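Side-chain contacts in 4-hydroxybenzoyl-CoA thioesterase (Staphylococcus aureus, PDB 6FDG), which probably hydrolyses the thioester of acyl-CoA substrates, with DHNA-CoA of the vitamin K2 pathway as the likely natural one: residues W29-V32 against A33-Y37; C111-E114 against D115-K118; V136-L139 against N140-K144. All coordinates share one frame; numbering follows the deposited sequence.

Interaction 1: residues W29-V32 against A33-Y37; sequences WFEV and ARLDY
Glu31 meets Arg34 and Leu35 one turn further along helix 26-41, a local side-chain contact near the centre of the chain, on the long helix that the sheet curls around. The backbone below is regular: Ala33, Arg34, Leu35 and Asp36 each donate their N to the carbonyl four residues back, and Arg34 N to Phe30 O, at 2.8 Å, is one of these. The side chains then settle over that turn. Arg34 starts out extended, but a bend at chi3 (64°) folds its guanidinium back over the helix, where one face lies on Glu31 CA, 3.7 Å from Arg34 NH2. NH1 sits 3.8 Å from Glu31 CB. In the conformer described, one of two deposited for Glu31, the carboxylate and the guanidinium do not meet, and each polar end looks elsewhere. Arg34 NH2 is hydrogen-bonded to Tyr92 OH, while in that conformer Glu31 OE1 accepts a hydrogen bond from Ala13 N of the second subunit and OE2 makes a weak one with Tyr22 OH of the third. Leu35 runs beside Glu31 in the same conformer, pointing the same way, with Leu35 CD1 3.8 Å from Glu31 CG. Glu31, Val32 and Leu35 lie on the part of the helix that meets the second subunit, Val32 packing on its Arg11 and Leu35 on its Tyr70. Trp29, Ala33 and Tyr37 turn instead to strands 2-9 and 73-83. Ala33 CB lies 3.5 Å from Trp29 O, and its small side chain touches Thr6, Val76 and Thr78. A long central helix wrapped by a curved, mainly antiparallel sheet is the hallmark of the hotdog fold, to which the 4-hydroxybenzoyl-CoA thioesterase family belongs.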
ATOM      1  N   TRP A  29       1.273  -9.695  -5.211  1.00 14.50           N
ATOM      2  CA  TRP A  29       2.088 -10.887  -5.426  1.00 15.17           C
ATOM      3  C   TRP A  29       1.688 -11.609  -6.698  1.00 14.55           C
ATOM      4  O   TRP A  29       2.594 -12.056  -7.432  1.00 15.51           O
ATOM      5  CB  TRP A  29       1.937 -11.867  -4.255  1.00 15.17           C
ATOM      6  CG  TRP A  29       2.595 -11.368  -2.980  1.00 15.81           C
ATOM      7  CD1 TRP A  29       3.169 -10.199  -2.747  1.00 16.32           C
ATOM      8  CD2 TRP A  29       2.701 -12.118  -1.751  1.00 16.45           C
ATOM      9  NE1 TRP A  29       3.681 -10.105  -1.437  1.00 17.29           N
ATOM     10  CE2 TRP A  29       3.389 -11.320  -0.851  1.00 16.38           C
ATOM     11  CE3 TRP A  29       2.271 -13.370  -1.359  1.00 18.41           C
ATOM     12  CZ2 TRP A  29       3.763 -11.732   0.443  1.00 18.27           C
ATOM     13  CZ3 TRP A  29       2.598 -13.804  -0.065  1.00 19.51           C
ATOM     14  CH2 TRP A  29       3.344 -12.966   0.790  1.00 19.99           C
ATOM     15  N   PHE A  30       0.401 -11.634  -7.049  1.00 14.12           N
ATOM     16  CA  PHE A  30      -0.017 -12.212  -8.353  1.00 15.23           C
ATOM     17  C   PHE A  30       0.592 -11.380  -9.455  1.00 15.17           C
ATOM     18  O   PHE A  30       0.998 -11.973 -10.483  1.00 15.38           O
ATOM     19  CB  PHE A  30      -1.503 -12.255  -8.495  1.00 14.80           C
ATOM     20  CG  PHE A  30      -2.229 -13.249  -7.614  1.00 16.36           C
ATOM     21  CD1 PHE A  30      -1.637 -14.234  -6.856  1.00 16.45           C
ATOM     22  CD2 PHE A  30      -3.633 -13.235  -7.654  1.00 16.84           C
ATOM     23  CE1 PHE A  30      -2.394 -15.149  -6.093  1.00 17.69           C
ATOM     24  CE2 PHE A  30      -4.391 -14.157  -6.955  1.00 17.12           C
ATOM     25  CZ  PHE A  30      -3.734 -15.103  -6.160  1.00 18.07           C
ATOM     26  N   GLU A  31       0.655 -10.041  -9.341  1.00 13.69           N
ATOM     27  CA  GLU A  31       1.288  -9.220 -10.374  0.55 14.39           C
ATOM     28  C   GLU A  31       2.738  -9.552 -10.543  1.00 14.78           C
ATOM     29  O   GLU A  31       3.220  -9.696 -11.694  1.00 15.56           O
ATOM     30  CB  GLU A  31       1.082  -7.764 -10.001  0.55 16.00           C
ATOM     31  CG  GLU A  31       1.890  -6.810 -10.853  0.55 15.08           C
ATOM     32  CD  GLU A  31       1.884  -5.412 -10.205  0.55 18.74           C
ATOM     33  OE1 GLU A  31       2.949  -5.018  -9.552  0.55 18.55           O
ATOM     34  OE2 GLU A  31       0.900  -4.652 -10.456  0.55 24.06           O
ATOM     35  N   VAL A  32       3.486  -9.641  -9.444  1.00 14.47           N
ATOM     36  CA  VAL A  32       4.891  -9.986  -9.517  1.00 14.45           C
ATOM     37  C   VAL A  32       5.053 -11.331 -10.242  1.00 14.71           C
ATOM     38  O   VAL A  32       5.901 -11.484 -11.131  1.00 15.79           O
ATOM     39  CB  VAL A  32       5.507 -10.022  -8.102  1.00 15.51           C
ATOM     40  CG1 VAL A  32       6.938 -10.655  -8.086  1.00 17.45           C
ATOM     41  CG2 VAL A  32       5.568  -8.641  -7.543  1.00 16.98           C
ATOM     42  N   ALA A  33       4.266 -12.290  -9.913  1.00 14.76           N
ATOM     43  CA  ALA A  33       4.311 -13.615 -10.534  1.00 16.06           C
ATOM     44  C   ALA A  33       3.958 -13.599 -11.974  1.00 14.84           C
ATOM     45  O   ALA A  33       4.667 -14.236 -12.801  1.00 16.38           O
ATOM     46  CB  ALA A  33       3.481 -14.587  -9.705  1.00 15.93           C
ATOM     47  N   ARG A  34       2.902 -12.889 -12.328  1.00 15.71           N
ATOM     48  CA  ARG A  34       2.470 -12.822 -13.696  1.00 15.48           C
ATOM     49  C   ARG A  34       3.528 -12.120 -14.603  1.00 14.99           C
ATOM     50  O   ARG A  34       3.828 -12.586 -15.704  1.00 15.83           O
ATOM     51  CB  ARG A  34       1.149 -11.960 -13.735  1.00 16.75           C
ATOM     52  CG  ARG A  34       0.585 -11.749 -15.081  1.00 18.51           C
ATOM     53  CD  ARG A  34      -0.790 -11.093 -15.029  1.00 17.13           C
ATOM     54  NE  ARG A  34      -0.795  -9.764 -14.477  1.00 16.34           N
ATOM     55  CZ  ARG A  34      -1.291  -9.421 -13.300  1.00 16.93           C
ATOM     56  NH1 ARG A  34      -1.320  -8.082 -12.978  1.00 19.49           N
ATOM     57  NH2 ARG A  34      -1.624 -10.277 -12.350  1.00 16.46           N
ATOM     58  N   LEU A  35       4.147 -11.074 -14.091  1.00 15.29           N
ATOM     59  CA  LEU A  35       5.186 -10.366 -14.844  1.00 16.21           C
ATOM     60  C   LEU A  35       6.411 -11.297 -14.952  1.00 16.55           C
ATOM     61  O   LEU A  35       7.142 -11.162 -16.002  1.00 18.71           O
ATOM     62  CB  LEU A  35       5.471  -9.022 -14.198  1.00 17.34           C
ATOM     63  CG  LEU A  35       4.380  -7.964 -14.393  1.00 19.18           C
ATOM     64  CD1 LEU A  35       4.647  -6.731 -13.500  1.00 21.36           C
ATOM     65  CD2 LEU A  35       4.275  -7.478 -15.844  1.00 23.18           C
ATOM     66  N   ASP A  36       6.679 -12.141 -13.962  1.00 16.36           N
ATOM     67  CA  ASP A  36       7.800 -13.083 -14.051  1.00 17.01           C
ATOM     68  C   ASP A  36       7.449 -14.108 -15.100  1.00 16.32           C
ATOM     69  O   ASP A  36       8.334 -14.543 -15.896  1.00 18.23           O
ATOM     70  CB  ASP A  36       7.991 -13.759 -12.669  1.00 17.61           C
ATOM     71  CG  ASP A  36       9.222 -14.644 -12.580  1.00 20.21           C
ATOM     72  OD1 ASP A  36      10.296 -14.234 -13.076  1.00 22.72           O
ATOM     73  OD2 ASP A  36       9.042 -15.747 -12.011  1.00 20.22           O
ATOM     74  N   TYR A  37       6.221 -14.629 -15.205  1.00 16.05           N
ATOM     75  CA  TYR A  37       5.771 -15.566 -16.250  1.00 16.07           C
ATOM     76  C   TYR A  37       6.076 -14.928 -17.598  1.00 16.65           C
ATOM     77  O   TYR A  37       6.653 -15.557 -18.509  1.00 18.02           O
ATOM     78  CB  TYR A  37       4.299 -15.930 -16.079  1.00 15.26           C
ATOM     79  CG  TYR A  37       3.738 -16.776 -17.139  1.00 16.05           C
ATOM     80  CD1 TYR A  37       3.272 -16.236 -18.346  1.00 16.60           C
ATOM     81  CD2 TYR A  37       3.623 -18.174 -16.982  1.00 16.58           C
ATOM     82  CE1 TYR A  37       2.729 -17.009 -19.343  1.00 16.82           C
ATOM     83  CE2 TYR A  37       3.068 -18.983 -17.961  1.00 16.99           C
ATOM     84  CZ  TYR A  37       2.635 -18.424 -19.147  1.00 16.08           C
ATOM     85  OH  TYR A  37       2.072 -19.259 -20.148  1.00 17.71           O
TER

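Interaction 2: residues C111-E114 against D115-K118; sequences CIKE and DTFK
Phe117 packs on Ile112 from a left-handed backbone (phi 57°), although it is not a glycine, and with it the chain doubles back after strand 101-113. Two backbone bonds close the turn: Lys113 N to Lys118 O at 2.9 Å, and a weak, bent one from Phe117 N to Lys113 O. That same Lys113 O lies in plane at the edge of the Phe117 ring. Ring atom Phe117 CE1 also comes within 3.2 Å of Glu114 O, from an oblique direction. Ile112 has CG1 tucked between its backbone N and carbonyl carbon (chi1 66°), which swings CD1 to 3.8 Å from Phe117 CD1.

The other side of the turn is polar. Thr116 OG1 accepts Lys118 N at 3.1 Å, forming an ST turn, and Asp115 OD1 weakly takes Thr116 N. Lys113 curls over this side: its CB is 3.6 Å from Thr116 OG1, and the two side chains run alongside each other. Its ammonium stays apart from the acid, with Lys113 NZ 4.9 Å from Asp115 OD1.

Phe117 packs beyond the turn on Met18 of the third subunit. Within the chain, backbone hydrogen bonds join Ile112 to Ile54 and Glu114 to Gly52; the turn follows strand 101-113, beside strand 53-54 and ahead of helix 122-125.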
ATOM      1  N   CYS A 111      -5.852  -5.920 -22.985  1.00 18.31           N
ATOM      2  CA  CYS A 111      -4.905  -4.900 -23.397  1.00 18.20           C
ATOM      3  C   CYS A 111      -5.670  -3.750 -24.037  1.00 18.34           C
ATOM      4  O   CYS A 111      -6.611  -4.003 -24.786  1.00 19.96           O
ATOM      5  CB  CYS A 111      -3.955  -5.499 -24.451  1.00 21.74           C
ATOM      6  SG  CYS A 111      -2.774  -6.726 -23.819  1.00 24.95           S
ATOM      7  N   ILE A 112      -5.244  -2.559 -23.700  1.00 18.77           N
ATOM      8  CA  ILE A 112      -5.914  -1.345 -24.146  1.00 20.53           C
ATOM      9  C   ILE A 112      -4.896  -0.299 -24.515  1.00 19.05           C
ATOM     10  O   ILE A 112      -3.787  -0.275 -24.151  1.00 20.61           O
ATOM     11  CB  ILE A 112      -6.820  -0.791 -23.019  1.00 23.60           C
ATOM     12  CG1 ILE A 112      -6.033  -0.308 -21.816  1.00 28.73           C
ATOM     13  CG2 ILE A 112      -7.930  -1.810 -22.620  1.00 24.44           C
ATOM     14  CD1 ILE A 112      -6.938   0.242 -20.695  1.00 31.09           C
ATOM     15  N   LYS A 113      -5.397   0.676 -25.350  1.00 21.94           N
ATOM     16  CA  LYS A 113      -4.628   1.849 -25.636  1.00 24.34           C
ATOM     17  C   LYS A 113      -4.517   2.768 -24.449  1.00 24.06           C
ATOM     18  O   LYS A 113      -5.511   3.002 -23.785  1.00 26.44           O
ATOM     19  CB  LYS A 113      -5.291   2.629 -26.813  1.00 26.26           C
ATOM     20  CG  LYS A 113      -5.496   1.884 -28.049  1.00 30.38           C
ATOM     21  CD  LYS A 113      -4.260   1.391 -28.671  1.00 34.89           C
ATOM     22  CE  LYS A 113      -3.189   2.454 -28.965  1.00 44.12           C
ATOM     23  NZ  LYS A 113      -3.237   2.969 -30.400  1.00 49.32           N
ATOM     24  N   GLU A 114      -3.348   3.267 -24.199  1.00 24.31           N
ATOM     25  CA  GLU A 114      -3.062   4.071 -22.967  1.00 32.58           C
ATOM     26  C   GLU A 114      -3.844   5.348 -23.024  1.00 34.19           C
ATOM     27  O   GLU A 114      -4.332   5.854 -21.971  1.00 36.95           O
ATOM     28  CB  GLU A 114      -1.614   4.401 -22.858  1.00 33.99           C
ATOM     29  CG  GLU A 114      -1.311   5.178 -21.594  1.00 49.84           C
ATOM     30  CD  GLU A 114       0.142   5.182 -21.276  1.00 57.46           C
ATOM     31  OE1 GLU A 114       0.956   5.091 -22.251  1.00 62.28           O
ATOM     32  OE2 GLU A 114       0.428   5.268 -20.048  1.00 60.03           O
ATOM     33  N   ASP A 115      -4.028   5.842 -24.243  1.00 32.24           N
ATOM     34  CA  ASP A 115      -4.600   7.221 -24.354  1.00 38.63           C
ATOM     35  C   ASP A 115      -6.139   7.187 -24.219  1.00 42.28           C
ATOM     36  O   ASP A 115      -6.684   7.805 -23.295  1.00 44.85           O
ATOM     37  CB  ASP A 115      -4.009   7.987 -25.575  1.00 40.90           C
ATOM     38  CG  ASP A 115      -4.129   7.240 -26.873  1.00 45.07           C
ATOM     39  OD1 ASP A 115      -4.685   6.140 -26.914  1.00 44.75           O
ATOM     40  OD2 ASP A 115      -3.632   7.739 -27.925  1.00 58.03           O
ATOM     41  N   THR A 116      -6.808   6.301 -24.960  1.00 31.71           N
ATOM     42  CA  THR A 116      -8.271   6.205 -24.995  1.00 35.93           C
ATOM     43  C   THR A 116      -8.942   5.109 -24.117  1.00 31.18           C
ATOM     44  O   THR A 116     -10.171   5.003 -24.029  1.00 32.97           O
ATOM     45  CB  THR A 116      -8.711   5.920 -26.430  1.00 37.63           C
ATOM     46  OG1 THR A 116      -8.263   4.621 -26.822  1.00 34.38           O
ATOM     47  CG2 THR A 116      -8.082   6.967 -27.468  1.00 40.90           C
ATOM     48  N   PHE A 117      -8.076   4.229 -23.568  1.00 28.34           N
ATOM     49  CA  PHE A 117      -8.463   2.976 -22.899  1.00 29.84           C
ATOM     50  C   PHE A 117      -9.291   2.037 -23.783  1.00 31.28           C
ATOM     51  O   PHE A 117      -9.964   1.159 -23.304  1.00 31.42           O
ATOM     52  CB  PHE A 117      -9.179   3.254 -21.525  1.00 32.03           C
ATOM     53  CG  PHE A 117      -8.257   3.876 -20.459  1.00 30.03           C
ATOM     54  CD1 PHE A 117      -6.921   4.023 -20.618  1.00 31.82           C
ATOM     55  CD2 PHE A 117      -8.783   4.243 -19.202  1.00 34.96           C
ATOM     56  CE1 PHE A 117      -6.084   4.588 -19.631  1.00 30.83           C
ATOM     57  CE2 PHE A 117      -7.948   4.787 -18.215  1.00 29.95           C
ATOM     58  CZ  PHE A 117      -6.606   4.935 -18.424  1.00 34.28           C
ATOM     59  N   LYS A 118      -9.258   2.204 -25.112  1.00 27.92           N
ATOM     60  CA  LYS A 118      -9.911   1.272 -26.005  1.00 28.48           C
ATOM     61  C   LYS A 118      -9.216  -0.117 -26.067  1.00 24.14           C
ATOM     62  O   LYS A 118      -8.006  -0.151 -26.263  1.00 24.61           O
ATOM     63  CB  LYS A 118      -9.899   1.821 -27.444  1.00 35.53           C
ATOM     64  CG  LYS A 118     -10.998   1.197 -28.330  1.00 44.34           C
ATOM     65  CD  LYS A 118     -12.229   2.115 -28.421  1.00 54.76           C
ATOM     66  CE  LYS A 118     -13.159   1.678 -29.560  1.00 63.13           C
ATOM     67  NZ  LYS A 118     -13.594   0.246 -29.445  1.00 66.05           N
TER

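Interaction 3: residues V136-L139 against N140-K144; sequences VQAL and NNEGK
Leu139 and Lys144 meet where helix 127-141 ends in a Schellman motif. The backbone part is plain: Lys144 N reaches Leu139 O at 3.1 Å and Gly143 N reaches Asn140 O at 3.0 Å, with Gly143 at positive phi (80°).

Apolar packing follows the returning chain. Leu139 CD2 rests on the lysine methylenes, 3.9 Å from Lys144 CD. The one salt bridge joins Glu142 OE1 to Lys144 NZ at 2.7 Å, the lysine coming to the anti side of the carboxylate; this is consistent with the pair keeping the lysine chain lying across Leu139.

Amide contacts fill the preceding turn. Gln137 is bent at chi2 (62°), and its NE2 donates a weak hydrogen bond to Asn141 OD1, 3.0 Å away, between amide planes 32° apart. Val136 CG1 lies 3.6 Å from Asn140 ND2, the two side chains running the same way. Tyr83 N donates to Gln137 OE1 and Ile2 N to Asn140 OD1, tying the helix to the chain's start and to strand 73-83. One water joins the two amides, donating weakly to Gln137 OE1 and accepting Asn140 ND2 at 3.1 Å.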
ATOM      1  N   VAL A 136       1.476 -21.811 -26.437  1.00 20.05           N
ATOM      2  CA  VAL A 136       1.261 -22.289 -25.056  1.00 18.14           C
ATOM      3  C   VAL A 136      -0.075 -22.826 -24.869  1.00 18.25           C
ATOM      4  O   VAL A 136      -0.282 -23.843 -24.207  1.00 20.07           O
ATOM      5  CB  VAL A 136       1.687 -21.151 -24.043  1.00 18.92           C
ATOM      6  CG1 VAL A 136       1.203 -21.538 -22.660  1.00 19.72           C
ATOM      7  CG2 VAL A 136       3.168 -20.939 -24.046  1.00 22.03           C
ATOM      8  N   GLN A 137      -1.118 -22.148 -25.353  1.00 19.35           N
ATOM      9  CA  GLN A 137      -2.455 -22.592 -25.181  1.00 19.30           C
ATOM     10  C   GLN A 137      -2.682 -24.047 -25.779  1.00 19.83           C
ATOM     11  O   GLN A 137      -3.333 -24.906 -25.173  1.00 21.85           O
ATOM     12  CB  GLN A 137      -3.554 -21.651 -25.829  1.00 20.84           C
ATOM     13  CG  GLN A 137      -4.980 -22.088 -25.644  1.00 24.45           C
ATOM     14  CD  GLN A 137      -5.326 -22.109 -24.204  1.00 28.71           C
ATOM     15  OE1 GLN A 137      -5.397 -21.055 -23.554  1.00 25.12           O
ATOM     16  NE2 GLN A 137      -5.508 -23.278 -23.629  1.00 30.92           N
ATOM     17  N   ALA A 138      -2.116 -24.221 -26.948  1.00 21.73           N
ATOM     18  CA  ALA A 138      -2.222 -25.560 -27.595  1.00 22.88           C
ATOM     19  C   ALA A 138      -1.498 -26.618 -26.759  1.00 24.33           C
ATOM     20  O   ALA A 138      -2.033 -27.739 -26.546  1.00 26.38           O
ATOM     21  CB  ALA A 138      -1.639 -25.446 -28.999  1.00 25.41           C
ATOM     22  N   LEU A 139      -0.317 -26.268 -26.240  1.00 21.51           N
ATOM     23  CA  LEU A 139       0.446 -27.236 -25.379  1.00 23.20           C
ATOM     24  C   LEU A 139      -0.344 -27.563 -24.119  1.00 24.49           C
ATOM     25  O   LEU A 139      -0.421 -28.693 -23.617  1.00 24.03           O
ATOM     26  CB  LEU A 139       1.808 -26.718 -25.072  1.00 23.39           C
ATOM     27  CG  LEU A 139       2.775 -26.580 -26.234  1.00 25.87           C
ATOM     28  CD1 LEU A 139       4.040 -25.842 -25.878  1.00 26.24           C
ATOM     29  CD2 LEU A 139       3.047 -28.006 -26.875  1.00 29.89           C
ATOM     30  N   ASN A 140      -0.934 -26.496 -23.496  1.00 20.83           N
ATOM     31  CA  ASN A 140      -1.750 -26.669 -22.303  1.00 21.81           C
ATOM     32  C   ASN A 140      -2.929 -27.579 -22.622  1.00 24.25           C
ATOM     33  O   ASN A 140      -3.233 -28.516 -21.842  1.00 24.23           O
ATOM     34  CB  ASN A 140      -2.274 -25.295 -21.743  1.00 20.26           C
ATOM     35  CG  ASN A 140      -1.233 -24.543 -21.065  1.00 20.65           C
ATOM     36  OD1 ASN A 140      -0.183 -25.048 -20.725  1.00 22.50           O
ATOM     37  ND2 ASN A 140      -1.432 -23.251 -20.885  1.00 20.54           N
ATOM     38  N   ASN A 141      -3.597 -27.417 -23.765  1.00 23.22           N
ATOM     39  CA  ASN A 141      -4.746 -28.290 -24.143  1.00 26.58           C
ATOM     40  C   ASN A 141      -4.318 -29.733 -24.344  1.00 27.66           C
ATOM     41  O   ASN A 141      -5.167 -30.597 -24.066  1.00 31.63           O
ATOM     42  CB  ASN A 141      -5.352 -27.779 -25.423  1.00 26.71           C
ATOM     43  CG  ASN A 141      -6.095 -26.466 -25.244  1.00 29.16           C
ATOM     44  OD1 ASN A 141      -6.459 -26.114 -24.124  1.00 29.34           O
ATOM     45  ND2 ASN A 141      -6.323 -25.742 -26.359  1.00 33.00           N
ATOM     46  N   GLU A 142      -3.072 -29.915 -24.738  1.00 26.43           N
ATOM     47  CA  GLU A 142      -2.471 -31.332 -24.892  1.00 30.91           C
ATOM     48  C   GLU A 142      -1.972 -31.918 -23.604  1.00 31.75           C
ATOM     49  O   GLU A 142      -1.580 -33.066 -23.587  1.00 35.60           O
ATOM     50  CB  GLU A 142      -1.331 -31.277 -25.889  1.00 33.36           C
ATOM     51  CG  GLU A 142      -1.807 -30.859 -27.261  1.00 36.44           C
ATOM     52  CD  GLU A 142      -0.754 -30.433 -28.240  1.00 48.91           C
ATOM     53  OE1 GLU A 142       0.461 -30.579 -27.984  1.00 53.77           O
ATOM     54  OE2 GLU A 142      -1.168 -29.875 -29.281  1.00 52.31           O
ATOM     55  N   GLY A 143      -1.979 -31.166 -22.513  1.00 29.53           N
ATOM     56  CA  GLY A 143      -1.596 -31.618 -21.214  1.00 31.15           C
ATOM     57  C   GLY A 143      -0.141 -31.660 -21.000  1.00 26.33           C
ATOM     58  O   GLY A 143       0.310 -32.282 -19.997  1.00 29.12           O
ATOM     59  N   LYS A 144       0.642 -30.919 -21.752  1.00 24.82           N
ATOM     60  CA  LYS A 144       2.036 -30.721 -21.468  1.00 24.24           C
ATOM     61  C   LYS A 144       2.292 -30.062 -20.126  1.00 26.00           C
ATOM     62  O   LYS A 144       1.471 -29.182 -19.720  1.00 23.58           O
ATOM     63  CB  LYS A 144       2.742 -29.843 -22.496  1.00 27.62           C
ATOM     64  CG  LYS A 144       3.398 -30.460 -23.697  1.00 35.60           C
ATOM     65  CD  LYS A 144       2.365 -31.066 -24.548  1.00 40.67           C
ATOM     66  CE  LYS A 144       3.055 -31.839 -25.680  1.00 41.75           C
ATOM     67  NZ  LYS A 144       1.965 -32.336 -26.537  1.00 44.88           N
TER
HETATM   68  O   HOH W   1      -2.934 -20.912 -22.312  1.00 21.04           O

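In the fold
Interaction 1 lies at the middle of the chain and the other two lie towards its periphery. Interactions 1 and 3 touch although their centres are 21 Å apart: Tyr37 OH, at the end of residues 33-37, packs 3.5 Å from Val136 CG1, bringing helix 127-141 against the central helix. Interaction 2 is separate, its nearest atoms about 10 Å from interaction 1 and about 15 Å from interaction 3. It shares a neighbour with interaction 1, since the third subunit approaches both, though its hydrogen bond to Glu31 is weak and belongs to one of two conformers. Residues 136-144 touch no other chain of the assembly.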